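Local coordinates for protein iminosuccinate reductase (Paracoccus denitrificans, PDB 6RQA) that reduces iminosuccinate to L-aspartate with NADH, regenerating the amino-group donor for the first step of the beta-hydroxyaspartate cycle of glyoxylate assimilation, at residues Thr35-Phe40 and Ala167-Arg172; Ala42-Phe47 and Ile140-Pro145; Ala129-Ala134 and Gly316-Ala321. All blocks are in the same frame, centred on the assembly; numbering follows the deposited sequence.

Contact 1: Thr35-Phe40 and Ala167-Arg172; sequences TPEAAF and AANVHR
Where the N-capped first turn of helix 36-51 faces the last turn of helix 158-170, E37 and F40 meet N169 and V170. Helix 158-170 links the parallel strands 150-154 and 175-179 in a beta-alpha-beta crossover of the Rossmann-type, NAD-binding half of the enzyme, so the contact joins that half to a helix from the early part of the chain. T35 caps helix 36-51: its OG1 accepts from A38 N at 3.0 Å, a role suited to a short hydroxyl side chain. P36 follows it at a helix start, where a residue without an N-H costs no helical hydrogen bond. E37, in the same turn, places an acid near the amino end of the helix, where a negative charge is probably favoured. The bend at chi2 (91°) turns its carboxylate across the helix start, with OE1 near the cap, where T35 OG1 gives it a weak bond, and OE2 toward N169. There N169 ND2 donates to E37 OE2 at 3.1 Å, but the bond is weak, with an N-H...O angle of 135°. The amide and the carboxylate stand almost perpendicular, while N169 OD1 lies 3.4 Å from E37 CG. Both residues are exposed to solvent, where a carboxylate and an amide are readily accommodated. Further in, apolar groups take over. F40 has CG anti to the backbone N (chi1 -177°), which carries the ring across to the neighbouring helix; A137, V138 and K141 of helix 125-143 also touch its side chain. Across the contact, one methyl of V170, CG2, approaches the ring obliquely, 3.6 Å from both F40 CE1 and F40 CZ.

Contact 2: Ala42-Phe47 and Ile140-Pro145; sequences AIEAVF and IKYLAP
The Y142 ring has the aliphatic start of K141 over one face, with K141 CG 4.2 Å above the ring plane and displaced toward the rim, while E44 OE1 arrives at the edge, close to that plane. The E44 and Y142 side chains cross at about a right angle, and the carboxylate plane is turned 67° from the ring. E44 OE1 serves two donors. Y142 OH gives it a hydrogen bond of 2.9 Å, reaching the oxygen from above the carboxylate plane, whereas K141 NZ forms a salt bridge of 3.0 Å at its syn lone pair. Meeting one oxygen from different directions, the two donors help to fix the rotation of the acid, and the lysine would be expected to favour its ionised form.

Long side chains suit this place because the backbones stay well apart: the nearest CA atoms, those of E44 and K141, are 9.8 Å from each other. E44 has CG anti to the backbone N (chi1 167°) and runs out straight; K141 is fully extended as well, and the tyrosine adds its reach through a rigid ring. V138 of helix 125-143 and V295 of helix 291-295 also touch E44, and V294 and V295 touch Y142. This is a surface salt bridge with a second hydrogen bond between neighbouring helices, tying helix 36-51 to the last turns of helix 125-143, the long helix that connects the mixed sheet with the Rossmann-type NAD domain.

Contact 3: Ala129-Ala134 and Gly316-Ala321; sequences ALRTAA and GLQDLA. With NAD (nicotinamide-adenine-dinucleotide), chain C.
Two basic side chains converge on one carboxylate oxygen here: D319 OD1 takes R131 NE across the contact and is also salt-bridged to K88, probably the proton donor/acceptor of the active site by similarity to relatives. R131 grips D319 side-on. Its NE points to OD1 with an N-H...O angle of 165° and the oxygen lies in the guanidinium plane, though it is met from above the plane of its own carboxylate; the modelled 2.5 Å between R131 NE and D319 OD1 is too short to be taken literally at this resolution. R131 NH1 donates to D319 OD2 at 2.9 Å through that oxygen's syn lone pair, with OD2 itself tilted out of the guanidinium plane. R131 CG sits between the backbone N and the carbonyl carbon (chi1 57°), and the chain then bends at chi2. The salt bridge joins helix 125-143, which leads from the mixed sheet into the Rossmann-type domain, to helix 316-333, by which the chain leaves that domain. Arginine suits its place because NE and NH1 can hold the carboxylate while NH2 lies 3.2 Å from the carboxamide oxygen O7N of NAD, which R131 is experimentally known to bind; the short aspartate offers both oxygens from its helix. T132 OG1 comes within 3.2 Å of NAD C4N, the carbon that carries the hydride in NADH, while its hydroxyl is hydrogen-bonded to T128 O within its own helix. Q318 lends its aliphatic part, with Q318 CB 3.7 Å from R131 CD, and its OE1 accepts from V315 N.

From the N terminus, the chain passes through strand 22-25 into helix 36-51, whose successive turns supply the first segments of contacts 1 and 2. It then builds most of the mixed sheet and enters helix 125-143, which carries 129-134 of contact 3 before 140-145 closes the loop of contact 2. Helix 158-170 closes contact 1, so contact 2 is nested within it. Contact 3 closes only at 316-321, after the rest of the parallel sheet, and crosses both. The three touch: V170 packs on K141, A39 on A134, and I43 on A134 and Q318. The contacts thereby tie helices 36-51, 125-143, 158-170 and 316-333 to one another, joining the mixed-sheet and Rossmann-type parts.

Contact 1: Thr35-Phe40 and Ala167-Arg172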
loop_
_atom_site.group_PDB
_atom_site.type_symbol
_atom_site.label_atom_id
_atom_site.label_comp_id
_atom_site.label_asym_id
_atom_site.label_seq_id
_atom_site.Cartn_x
_atom_site.Cartn_y
_atom_site.Cartn_z
ATOM N N THR A 35 -2.856 -26.816 -1.437
ATOM C CA THR A 35 -2.091 -27.909 -2.011
ATOM C C THR A 35 -1.274 -27.356 -3.166
ATOM O O THR A 35 -1.624 -26.320 -3.742
ATOM C CB THR A 35 -3.005 -29.038 -2.512
ATOM O OG1 THR A 35 -3.824 -28.556 -3.583
ATOM C CG2 THR A 35 -3.897 -29.547 -1.391
ATOM N N PRO A 36 -0.162 -28.008 -3.517
ATOM C CA PRO A 36 0.605 -27.547 -4.687
ATOM C C PRO A 36 -0.206 -27.530 -5.973
ATOM O O PRO A 36 0.080 -26.718 -6.862
ATOM C CB PRO A 36 1.764 -28.550 -4.757
ATOM C CG PRO A 36 1.934 -29.012 -3.347
ATOM C CD PRO A 36 0.543 -29.070 -2.779
ATOM N N GLU A 37 -1.214 -28.398 -6.098
ATOM C CA GLU A 37 -2.063 -28.376 -7.286
ATOM C C GLU A 37 -3.011 -27.182 -7.265
ATOM O O GLU A 37 -3.231 -26.540 -8.299
ATOM C CB GLU A 37 -2.851 -29.681 -7.402
ATOM C CG GLU A 37 -2.000 -30.942 -7.452
ATOM C CD GLU A 37 -1.751 -31.543 -6.080
ATOM O OE1 GLU A 37 -1.825 -30.802 -5.078
ATOM O OE2 GLU A 37 -1.490 -32.762 -6.003
ATOM N N ALA A 38 -3.584 -26.874 -6.098
ATOM C CA ALA A 38 -4.490 -25.733 -5.998
ATOM C C ALA A 38 -3.753 -24.419 -6.226
ATOM O O ALA A 38 -4.273 -23.516 -6.892
ATOM C CB ALA A 38 -5.186 -25.730 -4.638
ATOM N N ALA A 39 -2.543 -24.290 -5.677
ATOM C CA ALA A 39 -1.739 -23.105 -5.948
ATOM C C ALA A 39 -1.336 -23.028 -7.412
ATOM O O ALA A 39 -1.234 -21.931 -7.971
ATOM C CB ALA A 39 -0.496 -23.093 -5.057
ATOM N N PHE A 40 -1.111 -24.179 -8.050
ATOM C CA PHE A 40 -0.730 -24.185 -9.458
ATOM C C PHE A 40 -1.868 -23.675 -10.335
ATOM O O PHE A 40 -1.649 -22.860 -11.238
ATOM C CB PHE A 40 -0.309 -25.593 -9.883
ATOM C CG PHE A 40 0.181 -25.677 -11.302
ATOM C CD1 PHE A 40 1.520 -25.488 -11.596
ATOM C CD2 PHE A 40 -0.697 -25.946 -12.340
ATOM C CE1 PHE A 40 1.974 -25.564 -12.898
ATOM C CE2 PHE A 40 -0.249 -26.020 -13.644
ATOM C CZ PHE A 40 1.088 -25.829 -13.923
ATOM N N ALA A 167 7.682 -28.528 -8.525
ATOM C CA ALA A 167 8.235 -28.965 -9.803
ATOM C C ALA A 167 7.971 -30.446 -10.038
ATOM O O ALA A 167 7.636 -30.852 -11.158
ATOM C CB ALA A 167 9.733 -28.670 -9.855
ATOM N N ALA A 168 8.115 -31.268 -8.997
ATOM C CA ALA A 168 7.842 -32.694 -9.129
ATOM C C ALA A 168 6.360 -32.985 -9.310
ATOM O O ALA A 168 6.009 -34.066 -9.795
ATOM C CB ALA A 168 8.374 -33.446 -7.909
ATOM N N ASN A 169 5.484 -32.051 -8.932
ATOM C CA ASN A 169 4.050 -32.270 -9.073
ATOM C C ASN A 169 3.565 -31.998 -10.491
ATOM O O ASN A 169 2.593 -32.619 -10.937
ATOM C CB ASN A 169 3.288 -31.392 -8.077
ATOM C CG ASN A 169 1.783 -31.550 -8.189
ATOM O OD1 ASN A 169 1.108 -30.751 -8.841
ATOM N ND2 ASN A 169 1.246 -32.584 -7.550
ATOM N N VAL A 170 4.226 -31.096 -11.214
ATOM C CA VAL A 170 3.781 -30.701 -12.546
ATOM C C VAL A 170 4.520 -31.516 -13.603
ATOM O O VAL A 170 4.004 -31.740 -14.704
ATOM C CB VAL A 170 3.975 -29.187 -12.765
ATOM C CG1 VAL A 170 5.454 -28.823 -12.785
ATOM C CG2 VAL A 170 3.282 -28.733 -14.038
ATOM N N HIS A 171 5.724 -31.978 -13.274
ATOM C CA HIS A 171 6.549 -32.724 -14.212
ATOM C C HIS A 171 7.162 -33.921 -13.501
ATOM O O HIS A 171 7.557 -33.825 -12.336
ATOM C CB HIS A 171 7.654 -31.842 -14.808
ATOM C CG HIS A 171 8.480 -32.530 -15.849
ATOM N ND1 HIS A 171 8.082 -32.637 -17.165
ATOM C CD2 HIS A 171 9.682 -33.148 -15.768
ATOM C CE1 HIS A 171 9.004 -33.289 -17.850
ATOM N NE2 HIS A 171 9.986 -33.610 -17.025
ATOM N N ARG A 172 7.241 -35.044 -14.210
ATOM C CA ARG A 172 7.773 -36.281 -13.652
ATOM C C ARG A 172 9.269 -36.344 -13.939
ATOM O O ARG A 172 9.682 -36.527 -15.089
ATOM C CB ARG A 172 7.042 -37.489 -14.233
ATOM C CG ARG A 172 7.357 -38.807 -13.542
ATOM C CD ARG A 172 8.325 -39.649 -14.354
ATOM N NE ARG A 172 8.557 -40.954 -13.742
ATOM C CZ ARG A 172 9.286 -41.919 -14.293
ATOM N NH1 ARG A 172 9.444 -43.076 -13.664
ATOM N NH2 ARG A 172 9.856 -41.728 -15.476
#

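Contact 2: Ala42-Phe47 and Ile140-Pro145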
loop_
_atom_site.group_PDB
_atom_site.type_symbol
_atom_site.label_atom_id
_atom_site.label_comp_id
_atom_site.label_asym_id
_atom_site.label_seq_id
_atom_site.Cartn_x
_atom_site.Cartn_y
_atom_site.Cartn_z
ATOM N N ALA A 42 -4.319 -21.700 -9.553
ATOM C CA ALA A 42 -4.569 -20.277 -9.344
ATOM C C ALA A 42 -3.540 -19.426 -10.076
ATOM O O ALA A 42 -3.892 -18.457 -10.760
ATOM C CB ALA A 42 -4.569 -19.957 -7.850
ATOM N N ILE A 43 -2.260 -19.783 -9.954
ATOM C CA ILE A 43 -1.201 -18.970 -10.543
ATOM C C ILE A 43 -1.190 -19.112 -12.060
ATOM O O ILE A 43 -0.932 -18.143 -12.785
ATOM C CB ILE A 43 0.157 -19.342 -9.920
ATOM C CG1 ILE A 43 0.132 -19.081 -8.412
ATOM C CG2 ILE A 43 1.284 -18.569 -10.577
ATOM C CD1 ILE A 43 -0.392 -17.714 -8.036
ATOM N N GLU A 44 -1.469 -20.316 -12.566
ATOM C CA GLU A 44 -1.550 -20.505 -14.011
ATOM C C GLU A 44 -2.632 -19.623 -14.620
ATOM O O GLU A 44 -2.413 -18.980 -15.654
ATOM C CB GLU A 44 -1.809 -21.976 -14.335
ATOM C CG GLU A 44 -2.219 -22.236 -15.773
ATOM C CD GLU A 44 -2.420 -23.710 -16.060
ATOM O OE1 GLU A 44 -1.551 -24.314 -16.723
ATOM O OE2 GLU A 44 -3.446 -24.267 -15.613
ATOM N N ALA A 45 -3.804 -19.567 -13.982
ATOM C CA ALA A 45 -4.877 -18.716 -14.480
ATOM C C ALA A 45 -4.513 -17.239 -14.396
ATOM O O ALA A 45 -4.927 -16.453 -15.255
ATOM C CB ALA A 45 -6.165 -18.989 -13.704
ATOM N N VAL A 46 -3.742 -16.845 -13.381
ATOM C CA VAL A 46 -3.395 -15.435 -13.222
ATOM C C VAL A 46 -2.406 -14.999 -14.297
ATOM O O VAL A 46 -2.458 -13.861 -14.780
ATOM C CB VAL A 46 -2.864 -15.170 -11.800
ATOM C CG1 VAL A 46 -1.514 -14.462 -11.834
ATOM C CG2 VAL A 46 -3.869 -14.341 -11.022
ATOM N N PHE A 47 -1.495 -15.892 -14.696
ATOM C CA PHE A 47 -0.591 -15.575 -15.797
ATOM C C PHE A 47 -1.360 -15.357 -17.092
ATOM O O PHE A 47 -1.026 -14.463 -17.879
ATOM C CB PHE A 47 0.443 -16.689 -15.968
ATOM C CG PHE A 47 1.670 -16.514 -15.119
ATOM C CD1 PHE A 47 2.653 -15.611 -15.485
ATOM C CD2 PHE A 47 1.849 -17.257 -13.963
ATOM C CE1 PHE A 47 3.786 -15.445 -14.715
ATOM C CE2 PHE A 47 2.984 -17.096 -13.187
ATOM C CZ PHE A 47 3.952 -16.189 -13.563
ATOM N N ILE A 140 7.764 -24.286 -15.925
ATOM C CA ILE A 140 8.228 -25.626 -16.271
ATOM C C ILE A 140 7.241 -26.298 -17.217
ATOM O O ILE A 140 7.626 -26.852 -18.253
ATOM C CB ILE A 140 8.453 -26.463 -14.999
ATOM C CG1 ILE A 140 9.629 -25.909 -14.194
ATOM C CG2 ILE A 140 8.689 -27.924 -15.352
ATOM C CD1 ILE A 140 9.890 -26.659 -12.909
ATOM N N LYS A 141 5.951 -26.246 -16.881
ATOM C CA LYS A 141 4.943 -26.907 -17.704
ATOM C C LYS A 141 4.936 -26.382 -19.135
ATOM O O LYS A 141 4.667 -27.142 -20.072
ATOM C CB LYS A 141 3.560 -26.738 -17.073
ATOM C CG LYS A 141 2.432 -27.395 -17.853
ATOM C CD LYS A 141 1.078 -27.047 -17.261
ATOM C CE LYS A 141 -0.057 -27.603 -18.105
ATOM N NZ LYS A 141 -1.390 -27.232 -17.551
ATOM N N TYR A 142 5.245 -25.099 -19.330
ATOM C CA TYR A 142 5.129 -24.476 -20.641
ATOM C C TYR A 142 6.459 -24.222 -21.339
ATOM O O TYR A 142 6.453 -23.865 -22.522
ATOM C CB TYR A 142 4.358 -23.150 -20.533
ATOM C CG TYR A 142 2.878 -23.320 -20.260
ATOM C CD1 TYR A 142 1.985 -23.556 -21.297
ATOM C CD2 TYR A 142 2.375 -23.241 -18.968
ATOM C CE1 TYR A 142 0.631 -23.714 -21.055
ATOM C CE2 TYR A 142 1.023 -23.398 -18.715
ATOM C CZ TYR A 142 0.157 -23.633 -19.763
ATOM O OH TYR A 142 -1.189 -23.788 -19.517
ATOM N N LEU A 143 7.596 -24.396 -20.659
ATOM C CA LEU A 143 8.888 -24.086 -21.261
ATOM C C LEU A 143 9.951 -25.167 -21.100
ATOM O O LEU A 143 10.998 -25.064 -21.747
ATOM C CB LEU A 143 9.444 -22.771 -20.693
ATOM C CG LEU A 143 8.571 -21.523 -20.833
ATOM C CD1 LEU A 143 9.173 -20.364 -20.056
ATOM C CD2 LEU A 143 8.387 -21.152 -22.298
ATOM N N ALA A 144 9.727 -26.185 -20.274
ATOM C CA ALA A 144 10.752 -27.193 -20.052
ATOM C C ALA A 144 11.004 -28.001 -21.324
ATOM O O ALA A 144 10.092 -28.207 -22.131
ATOM C CB ALA A 144 10.352 -28.133 -18.919
ATOM N N PRO A 145 12.237 -28.463 -21.528
ATOM C CA PRO A 145 12.522 -29.304 -22.695
ATOM C C PRO A 145 11.701 -30.584 -22.669
ATOM O O PRO A 145 11.332 -31.092 -21.608
ATOM C CB PRO A 145 14.022 -29.597 -22.564
ATOM C CG PRO A 145 14.553 -28.489 -21.712
ATOM C CD PRO A 145 13.451 -28.164 -20.751
#

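Contact 3: Ala129-Ala134 and Gly316-Ala321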
loop_
_atom_site.group_PDB
_atom_site.type_symbol
_atom_site.label_atom_id
_atom_site.label_comp_id
_atom_site.label_asym_id
_atom_site.label_seq_id
_atom_site.Cartn_x
_atom_site.Cartn_y
_atom_site.Cartn_z
ATOM N N ALA A 129 5.511 -18.505 -0.328
ATOM C CA ALA A 129 6.339 -19.613 -0.794
ATOM C C ALA A 129 5.573 -20.509 -1.759
ATOM O O ALA A 129 6.143 -21.022 -2.728
ATOM C CB ALA A 129 6.855 -20.422 0.396
ATOM N N LEU A 130 4.275 -20.700 -1.516
ATOM C CA LEU A 130 3.479 -21.570 -2.376
ATOM C C LEU A 130 3.301 -20.970 -3.767
ATOM O O LEU A 130 3.521 -21.650 -4.775
ATOM C CB LEU A 130 2.124 -21.851 -1.730
ATOM C CG LEU A 130 2.151 -22.810 -0.540
ATOM C CD1 LEU A 130 0.760 -22.974 0.038
ATOM C CD2 LEU A 130 2.731 -24.157 -0.949
ATOM N N ARG A 131 2.896 -19.697 -3.846
ATOM C CA ARG A 131 2.686 -19.097 -5.162
ATOM C C ARG A 131 4.003 -18.892 -5.901
ATOM O O ARG A 131 4.026 -18.922 -7.137
ATOM C CB ARG A 131 1.911 -17.777 -5.044
ATOM C CG ARG A 131 2.530 -16.696 -4.157
ATOM C CD ARG A 131 3.535 -15.828 -4.903
ATOM N NE ARG A 131 3.718 -14.529 -4.266
ATOM C CZ ARG A 131 4.715 -13.696 -4.542
ATOM N NH1 ARG A 131 4.798 -12.529 -3.917
ATOM N NH2 ARG A 131 5.636 -14.033 -5.434
ATOM N N THR A 132 5.101 -18.685 -5.169
ATOM C CA THR A 132 6.409 -18.602 -5.811
ATOM C C THR A 132 6.795 -19.939 -6.427
ATOM O O THR A 132 7.296 -19.990 -7.557
ATOM C CB THR A 132 7.467 -18.152 -4.803
ATOM O OG1 THR A 132 7.041 -16.942 -4.166
ATOM C CG2 THR A 132 8.797 -17.907 -5.498
ATOM N N ALA A 133 6.564 -21.032 -5.699
ATOM C CA ALA A 133 6.809 -22.356 -6.257
ATOM C C ALA A 133 5.841 -22.660 -7.393
ATOM O O ALA A 133 6.208 -23.325 -8.368
ATOM C CB ALA A 133 6.704 -23.412 -5.158
ATOM N N ALA A 134 4.601 -22.180 -7.286
ATOM C CA ALA A 134 3.639 -22.392 -8.361
ATOM C C ALA A 134 4.053 -21.646 -9.622
ATOM O O ALA A 134 3.930 -22.179 -10.732
ATOM C CB ALA A 134 2.245 -21.962 -7.910
ATOM N N GLY A 316 1.892 -9.037 -7.168
ATOM C CA GLY A 316 0.850 -9.086 -6.157
ATOM C C GLY A 316 -0.345 -9.936 -6.545
ATOM O O GLY A 316 -1.019 -10.494 -5.676
ATOM N N LEU A 317 -0.631 -10.044 -7.846
ATOM C CA LEU A 317 -1.761 -10.861 -8.281
ATOM C C LEU A 317 -1.574 -12.323 -7.898
ATOM O O LEU A 317 -2.557 -13.020 -7.614
ATOM C CB LEU A 317 -1.964 -10.731 -9.790
ATOM C CG LEU A 317 -2.503 -9.401 -10.324
ATOM C CD1 LEU A 317 -2.544 -9.421 -11.842
ATOM C CD2 LEU A 317 -3.880 -9.096 -9.756
ATOM N N GLN A 318 -0.329 -12.807 -7.888
ATOM C CA GLN A 318 -0.071 -14.172 -7.441
ATOM C C GLN A 318 -0.501 -14.365 -5.993
ATOM O O GLN A 318 -1.132 -15.373 -5.653
ATOM C CB GLN A 318 1.410 -14.508 -7.616
ATOM C CG GLN A 318 1.860 -14.569 -9.065
ATOM C CD GLN A 318 3.369 -14.527 -9.208
ATOM O OE1 GLN A 318 4.077 -14.091 -8.301
ATOM N NE2 GLN A 318 3.868 -14.978 -10.352
ATOM N N ASP A 319 -0.176 -13.401 -5.127
ATOM C CA ASP A 319 -0.633 -13.463 -3.743
ATOM C C ASP A 319 -2.151 -13.360 -3.660
ATOM O O ASP A 319 -2.788 -14.080 -2.882
ATOM C CB ASP A 319 0.020 -12.347 -2.926
ATOM C CG ASP A 319 1.533 -12.390 -2.986
ATOM O OD1 ASP A 319 2.116 -13.434 -2.622
ATOM O OD2 ASP A 319 2.139 -11.380 -3.404
ATOM N N LEU A 320 -2.749 -12.471 -4.456
ATOM C CA LEU A 320 -4.198 -12.306 -4.423
ATOM C C LEU A 320 -4.911 -13.572 -4.878
ATOM O O LEU A 320 -5.902 -13.990 -4.267
ATOM C CB LEU A 320 -4.613 -11.119 -5.292
ATOM C CG LEU A 320 -4.122 -9.734 -4.866
ATOM C CD1 LEU A 320 -4.642 -8.668 -5.817
ATOM C CD2 LEU A 320 -4.540 -9.429 -3.437
ATOM N N ALA A 321 -4.416 -14.202 -5.946
ATOM C CA ALA A 321 -5.078 -15.390 -6.476
ATOM C C ALA A 321 -5.013 -16.549 -5.492
ATOM O O ALA A 321 -6.001 -17.269 -5.306
ATOM C CB ALA A 321 -4.452 -15.790 -7.810
HETATM P PA NAD C . 16.936 -18.228 2.533
HETATM O O1A NAD C . 17.867 -17.181 3.079
HETATM O O2A NAD C . 16.165 -19.311 3.216
HETATM O O5B NAD C . 18.115 -19.159 1.664
HETATM C C5B NAD C . 18.960 -18.267 1.050
HETATM C C4B NAD C . 19.950 -19.037 0.216
HETATM O O4B NAD C . 20.701 -18.110 -0.545
HETATM C C3B NAD C . 20.900 -19.690 1.216
HETATM O O3B NAD C . 20.346 -20.939 1.471
HETATM C C2B NAD C . 22.199 -19.770 0.405
HETATM O O2B NAD C . 22.259 -20.916 -0.376
HETATM C C1B NAD C . 22.061 -18.537 -0.575
HETATM N N9A NAD C . 22.855 -17.394 -0.112
HETATM C C8A NAD C . 22.784 -16.665 1.090
HETATM N N7A NAD C . 23.680 -15.680 1.151
HETATM C C5A NAD C . 24.374 -15.761 -0.071
HETATM C C6A NAD C . 25.441 -15.003 -0.622
HETATM N N6A NAD C . 25.970 -13.968 0.091
HETATM N N1A NAD C . 25.939 -15.306 -1.864
HETATM C C2A NAD C . 25.355 -16.361 -2.515
HETATM N N3A NAD C . 24.341 -17.165 -2.125
HETATM C C4A NAD C . 23.872 -16.828 -0.874
HETATM O O3 NAD C . 16.150 -17.292 1.484
HETATM P PN NAD C . 14.761 -17.867 0.977
HETATM O O1N NAD C . 14.642 -19.304 0.535
HETATM O O2N NAD C . 13.829 -17.028 1.776
HETATM O O5D NAD C . 14.454 -17.076 -0.590
HETATM C C5D NAD C . 15.668 -16.924 -1.191
HETATM C C4D NAD C . 15.519 -15.922 -2.308
HETATM O O4D NAD C . 14.206 -16.079 -2.887
HETATM C C3D NAD C . 15.564 -14.506 -1.660
HETATM O O3D NAD C . 16.477 -13.781 -2.404
HETATM C C2D NAD C . 14.128 -13.989 -1.857
HETATM O O2D NAD C . 14.050 -12.651 -2.216
HETATM C C1D NAD C . 13.747 -14.786 -3.127
HETATM N N1N NAD C . 12.237 -14.858 -3.243
HETATM C C2N NAD C . 11.727 -14.696 -4.498
HETATM C C3N NAD C . 10.347 -14.747 -4.688
HETATM C C7N NAD C . 9.875 -14.562 -6.092
HETATM O O7N NAD C . 8.684 -14.579 -6.383
HETATM N N7N NAD C . 10.846 -14.374 -7.045
HETATM C C4N NAD C . 9.507 -14.962 -3.594
HETATM C C5N NAD C . 10.054 -15.122 -2.327
HETATM C C6N NAD C . 11.442 -15.069 -2.150
#